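Aerolysin-like protein (Bombina maxima, PDB 6LH8) is an aerolysin-family protein of a toad, probably involved in membrane pore formation that modulates endolysosomes, or in its regulation. Local coordinates at residues K40-N51 with S90-M101. Residues are numbered along the deposited sequence; the frame is centred on the assembly and turned at random.
Sequences KERHFDRTITHN and SYTELSEDKVTM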
loop_
_atom_site.group_PDB
_atom_site.type_symbol
_atom_site.label_atom_id
_atom_site.label_comp_id
_atom_site.label_asym_id
_atom_site.label_seq_id
_atom_site.Cartn_x
_atom_site.Cartn_y
_atom_site.Cartn_z
ATOM N N LYS A 40 -15.377 -15.979 12.328
ATOM C CA LYS A 40 -16.371 -15.137 11.675
ATOM C C LYS A 40 -15.715 -14.123 10.747
ATOM O O LYS A 40 -16.234 -13.837 9.665
ATOM C CB LYS A 40 -17.214 -14.416 12.727
ATOM C CG LYS A 40 -18.086 -15.342 13.563
ATOM C CD LYS A 40 -19.560 -14.957 13.448
ATOM C CE LYS A 40 -20.451 -16.066 13.970
ATOM N NZ LYS A 40 -20.138 -16.348 15.398
ATOM N N GLU A 41 -14.605 -13.538 11.182
ATOM C CA GLU A 41 -13.882 -12.539 10.410
ATOM C C GLU A 41 -12.399 -12.747 10.650
ATOM O O GLU A 41 -11.998 -13.248 11.704
ATOM C CB GLU A 41 -14.247 -11.112 10.810
ATOM C CG GLU A 41 -15.721 -10.798 10.808
ATOM C CD GLU A 41 -16.030 -9.547 11.594
ATOM O OE1 GLU A 41 -15.641 -9.484 12.785
ATOM O OE2 GLU A 41 -16.644 -8.626 11.010
ATOM N N ARG A 42 -11.592 -12.377 9.662
ATOM C CA ARG A 42 -10.145 -12.339 9.834
ATOM C C ARG A 42 -9.680 -10.894 9.733
ATOM O O ARG A 42 -10.247 -10.104 8.981
ATOM C CB ARG A 42 -9.427 -13.200 8.795
ATOM C CG ARG A 42 -8.267 -13.933 9.398
ATOM C CD ARG A 42 -7.744 -15.026 8.500
ATOM N NE ARG A 42 -6.306 -14.883 8.443
ATOM C CZ ARG A 42 -5.489 -15.736 7.849
ATOM N NH1 ARG A 42 -5.971 -16.828 7.262
ATOM N NH2 ARG A 42 -4.197 -15.489 7.851
ATOM N N HIS A 43 -8.654 -10.546 10.508
ATOM C CA HIS A 43 -8.148 -9.186 10.565
ATOM C C HIS A 43 -6.726 -9.173 10.034
ATOM O O HIS A 43 -5.901 -9.987 10.454
ATOM C CB HIS A 43 -8.183 -8.656 12.009
ATOM C CG HIS A 43 -9.533 -8.772 12.654
ATOM N ND1 HIS A 43 -10.378 -7.694 12.795
ATOM C CD2 HIS A 43 -10.181 -9.836 13.182
ATOM C CE1 HIS A 43 -11.489 -8.086 13.400
ATOM N NE2 HIS A 43 -11.399 -9.379 13.637
ATOM N N PHE A 44 -6.451 -8.255 9.111
ATOM C CA PHE A 44 -5.147 -8.149 8.476
ATOM C C PHE A 44 -4.635 -6.720 8.575
ATOM O O PHE A 44 -5.409 -5.761 8.577
ATOM C CB PHE A 44 -5.197 -8.536 6.993
ATOM C CG PHE A 44 -5.689 -9.925 6.733
ATOM C CD1 PHE A 44 -7.041 -10.173 6.569
ATOM C CD2 PHE A 44 -4.795 -10.974 6.586
ATOM C CE1 PHE A 44 -7.487 -11.460 6.295
ATOM C CE2 PHE A 44 -5.228 -12.244 6.315
ATOM C CZ PHE A 44 -6.574 -12.495 6.170
ATOM N N ASP A 45 -3.320 -6.584 8.635
ATOM C CA ASP A 45 -2.710 -5.277 8.476
ATOM C C ASP A 45 -2.580 -4.964 6.992
ATOM O O ASP A 45 -2.209 -5.832 6.197
ATOM C CB ASP A 45 -1.336 -5.239 9.140
ATOM C CG ASP A 45 -1.423 -5.137 10.646
ATOM O OD1 ASP A 45 -2.537 -4.915 11.176
ATOM O OD2 ASP A 45 -0.372 -5.274 11.297
ATOM N N ARG A 46 -2.925 -3.733 6.623
ATOM C CA ARG A 46 -2.820 -3.239 5.256
ATOM C C ARG A 46 -1.983 -1.969 5.287
ATOM O O ARG A 46 -2.231 -1.085 6.111
ATOM C CB ARG A 46 -4.206 -2.972 4.654
ATOM C CG ARG A 46 -4.164 -2.232 3.333
ATOM C CD ARG A 46 -5.566 -1.988 2.798
ATOM N NE ARG A 46 -5.547 -1.322 1.505
ATOM C CZ ARG A 46 -6.594 -0.709 0.976
ATOM N NH1 ARG A 46 -7.737 -0.689 1.641
ATOM N NH2 ARG A 46 -6.498 -0.124 -0.209
ATOM N N THR A 47 -0.965 -1.890 4.429
ATOM C CA THR A 47 -0.062 -0.752 4.472
ATOM C C THR A 47 0.113 -0.138 3.096
ATOM O O THR A 47 -0.032 -0.805 2.062
ATOM C CB THR A 47 1.318 -1.126 5.003
ATOM O OG1 THR A 47 1.917 -2.073 4.118
ATOM C CG2 THR A 47 1.218 -1.730 6.405
ATOM N N ILE A 48 0.433 1.150 3.113
ATOM C CA ILE A 48 0.964 1.865 1.964
ATOM C C ILE A 48 2.233 2.553 2.443
ATOM O O ILE A 48 2.219 3.231 3.473
ATOM C CB ILE A 48 -0.033 2.896 1.404
ATOM C CG1 ILE A 48 -1.329 2.218 0.949
ATOM C CG2 ILE A 48 0.619 3.700 0.287
ATOM C CD1 ILE A 48 -2.368 3.187 0.362
ATOM N N THR A 49 3.328 2.370 1.728
ATOM C CA THR A 49 4.582 2.992 2.125
ATOM C C THR A 49 4.963 4.049 1.100
ATOM O O THR A 49 4.986 3.768 -0.102
ATOM C CB THR A 49 5.686 1.955 2.284
ATOM O OG1 THR A 49 5.345 1.073 3.369
ATOM C CG2 THR A 49 7.010 2.637 2.617
ATOM N N HIS A 50 5.258 5.255 1.582
ATOM C CA HIS A 50 5.627 6.387 0.737
ATOM C C HIS A 50 7.092 6.733 0.949
ATOM O O HIS A 50 7.522 6.933 2.084
ATOM C CB HIS A 50 4.760 7.600 1.062
ATOM C CG HIS A 50 3.289 7.324 0.992
ATOM N ND1 HIS A 50 2.579 7.345 -0.187
ATOM C CD2 HIS A 50 2.399 7.018 1.968
ATOM C CE1 HIS A 50 1.310 7.066 0.064
ATOM N NE2 HIS A 50 1.175 6.874 1.364
ATOM N N ASN A 51 7.845 6.858 -0.143
ATOM C CA ASN A 51 9.272 7.130 -0.056
ATOM C C ASN A 51 9.650 8.274 -0.978
ATOM O O ASN A 51 9.043 8.466 -2.030
ATOM C CB ASN A 51 10.086 5.895 -0.437
ATOM C CG ASN A 51 9.565 4.648 0.227
ATOM O OD1 ASN A 51 10.054 4.275 1.283
ATOM N ND2 ASN A 51 8.535 4.010 -0.376
ATOM N N SER A 90 10.869 8.090 4.451
ATOM C CA SER A 90 9.887 7.035 4.256
ATOM C C SER A 90 8.793 7.190 5.295
ATOM O O SER A 90 9.081 7.462 6.461
ATOM C CB SER A 90 10.534 5.650 4.373
ATOM O OG SER A 90 9.579 4.618 4.163
ATOM N N TYR A 91 7.542 7.014 4.870
ATOM C CA TYR A 91 6.393 7.081 5.759
ATOM C C TYR A 91 5.439 5.940 5.418
ATOM O O TYR A 91 5.174 5.688 4.242
ATOM C CB TYR A 91 5.709 8.448 5.624
ATOM C CG TYR A 91 4.457 8.603 6.441
ATOM C CD1 TYR A 91 4.524 8.986 7.771
ATOM C CD2 TYR A 91 3.212 8.349 5.893
ATOM C CE1 TYR A 91 3.388 9.121 8.528
ATOM C CE2 TYR A 91 2.068 8.477 6.641
ATOM C CZ TYR A 91 2.159 8.872 7.960
ATOM O OH TYR A 91 1.013 9.009 8.716
ATOM N N THR A 92 4.920 5.253 6.443
ATOM C CA THR A 92 4.049 4.097 6.248
ATOM C C THR A 92 2.675 4.389 6.835
ATOM O O THR A 92 2.560 4.742 8.013
ATOM C CB THR A 92 4.643 2.848 6.900
ATOM O OG1 THR A 92 5.924 2.568 6.326
ATOM C CG2 THR A 92 3.736 1.647 6.703
ATOM N N GLU A 93 1.643 4.253 6.016
ATOM C CA GLU A 93 0.274 4.242 6.496
ATOM C C GLU A 93 -0.117 2.816 6.866
ATOM O O GLU A 93 0.411 1.842 6.321
ATOM C CB GLU A 93 -0.685 4.786 5.439
ATOM C CG GLU A 93 -0.391 6.192 4.963
ATOM C CD GLU A 93 -1.444 6.710 4.001
ATOM O OE1 GLU A 93 -1.106 6.916 2.814
ATOM O OE2 GLU A 93 -2.611 6.906 4.421
ATOM N N LEU A 94 -1.043 2.697 7.810
ATOM C CA LEU A 94 -1.488 1.391 8.276
ATOM C C LEU A 94 -2.983 1.448 8.553
ATOM O O LEU A 94 -3.475 2.406 9.158
ATOM C CB LEU A 94 -0.717 0.962 9.531
ATOM C CG LEU A 94 -1.128 -0.324 10.251
ATOM C CD1 LEU A 94 -0.984 -1.526 9.339
ATOM C CD2 LEU A 94 -0.291 -0.507 11.504
ATOM N N SER A 95 -3.713 0.442 8.077
ATOM C CA SER A 95 -5.116 0.314 8.434
ATOM C C SER A 95 -5.415 -1.144 8.753
ATOM O O SER A 95 -4.631 -2.044 8.447
ATOM C CB SER A 95 -6.051 0.835 7.330
ATOM O OG SER A 95 -6.008 0.026 6.169
ATOM N N GLU A 96 -6.550 -1.370 9.405
ATOM C CA GLU A 96 -7.014 -2.725 9.659
ATOM C C GLU A 96 -7.956 -3.129 8.537
ATOM O O GLU A 96 -8.910 -2.411 8.232
ATOM C CB GLU A 96 -7.726 -2.830 11.007
ATOM C CG GLU A 96 -8.093 -4.270 11.359
ATOM C CD GLU A 96 -9.077 -4.372 12.517
ATOM O OE1 GLU A 96 -10.291 -4.140 12.310
ATOM O OE2 GLU A 96 -8.632 -4.695 13.630
ATOM N N ASP A 97 -7.664 -4.251 7.900
ATOM C CA ASP A 97 -8.496 -4.793 6.835
ATOM C C ASP A 97 -9.228 -5.999 7.411
ATOM O O ASP A 97 -8.607 -7.024 7.703
ATOM C CB ASP A 97 -7.614 -5.169 5.645
ATOM C CG ASP A 97 -8.397 -5.641 4.451
ATOM O OD1 ASP A 97 -9.624 -5.426 4.411
ATOM O OD2 ASP A 97 -7.767 -6.219 3.543
ATOM N N LYS A 98 -10.541 -5.876 7.593
ATOM C CA LYS A 98 -11.352 -6.929 8.192
ATOM C C LYS A 98 -12.141 -7.642 7.100
ATOM O O LYS A 98 -12.814 -6.992 6.298
ATOM C CB LYS A 98 -12.296 -6.333 9.246
ATOM C CG LYS A 98 -13.241 -7.316 9.880
ATOM C CD LYS A 98 -13.907 -6.706 11.110
ATOM C CE LYS A 98 -14.334 -5.268 10.866
ATOM N NZ LYS A 98 -15.209 -4.789 11.976
ATOM N N VAL A 99 -12.039 -8.967 7.060
ATOM C CA VAL A 99 -12.582 -9.783 5.976
ATOM C C VAL A 99 -13.568 -10.784 6.566
ATOM O O VAL A 99 -13.199 -11.597 7.425
ATOM C CB VAL A 99 -11.467 -10.509 5.210
ATOM C CG1 VAL A 99 -12.046 -11.243 4.010
ATOM C CG2 VAL A 99 -10.401 -9.519 4.768
ATOM N N THR A 100 -14.810 -10.747 6.096
ATOM C CA THR A 100 -15.808 -11.700 6.575
ATOM C C THR A 100 -15.551 -13.094 6.007
ATOM O O THR A 100 -15.291 -13.248 4.812
ATOM C CB THR A 100 -17.216 -11.233 6.193
ATOM O OG1 THR A 100 -17.433 -9.906 6.681
ATOM C CG2 THR A 100 -18.284 -12.171 6.788
ATOM N N MET A 101 -15.632 -14.111 6.867
ATOM C CA MET A 101 -15.455 -15.500 6.472
ATOM C C MET A 101 -16.802 -16.143 6.188
ATOM O O MET A 101 -17.839 -15.656 6.645
ATOM C CB MET A 101 -14.740 -16.282 7.574
ATOM C CG MET A 101 -13.312 -15.796 7.907
ATOM S SD MET A 101 -12.075 -16.195 6.649
ATOM C CE MET A 101 -11.952 -14.645 5.810
HETATM O O HOH W 1 -18.700 -15.161 9.175
HETATM O O HOH W 2 -9.146 -2.370 3.653
HETATM O O HOH W 3 6.881 -0.069 5.506
#
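His50 NE2 donates to Glu93 OE1 at 2.7 Å, reaching the anti lone pair of the carboxylate, with ring and carboxylate planes only 26° apart. Both groups are fixed from beyond the pair: Tyr139 OH bonds His50 ND1, while Arg73 makes a salt bridge to Glu93 OE1 and the Leu74 backbone N meets OE2, so this buried carboxylate is probably kept charged. Near the same end, on the other face, Ser90 OG donates to Asn51 OD1 (2.9 Å) from above the amide carbonyl plane. Water 3 bridges Thr49 OG1 and Thr92 OG1. Farther along, water 2 accepts from Arg46 NH1 and gives a weak bond to Asp97 OD1; Arg46 NE goes to Gln144 O and Asp97 OD2 to the N of Ile147.

Strands 41-51 and 90-100 run antiparallel, with Arg42, Phe44, Arg46, Ile48 and His50 in hydrogen-bonded pairs with Val99, Asp97, Ser95, Glu93 and Tyr91. They belong to the long, twisted sheet characteristic of aerolysin-like proteins, 90-100 being an outermost strand within the chain. The longest bond of the ladder is Ile48 N to Glu93 O (3.3 Å); beyond the Arg42-Val99 pair, Met101 N bonds Lys40 O, and water 1 links that oxygen to Met101 O.

On the His50 face, Phe44 CE1 lies 3.8 Å from Val99 CG2, beside Ile147 and Ala149 of strand 133-154. On the opposite face, Leu94 CG stands anti to its N (chi1 174°), bringing CD1 to 3.7 Å from both Asp45 CB and Thr47 CG2. Lys98 CD lies 3.3 Å from Glu41 OE2, while Lys98 NZ stays beyond salt-bridge distance.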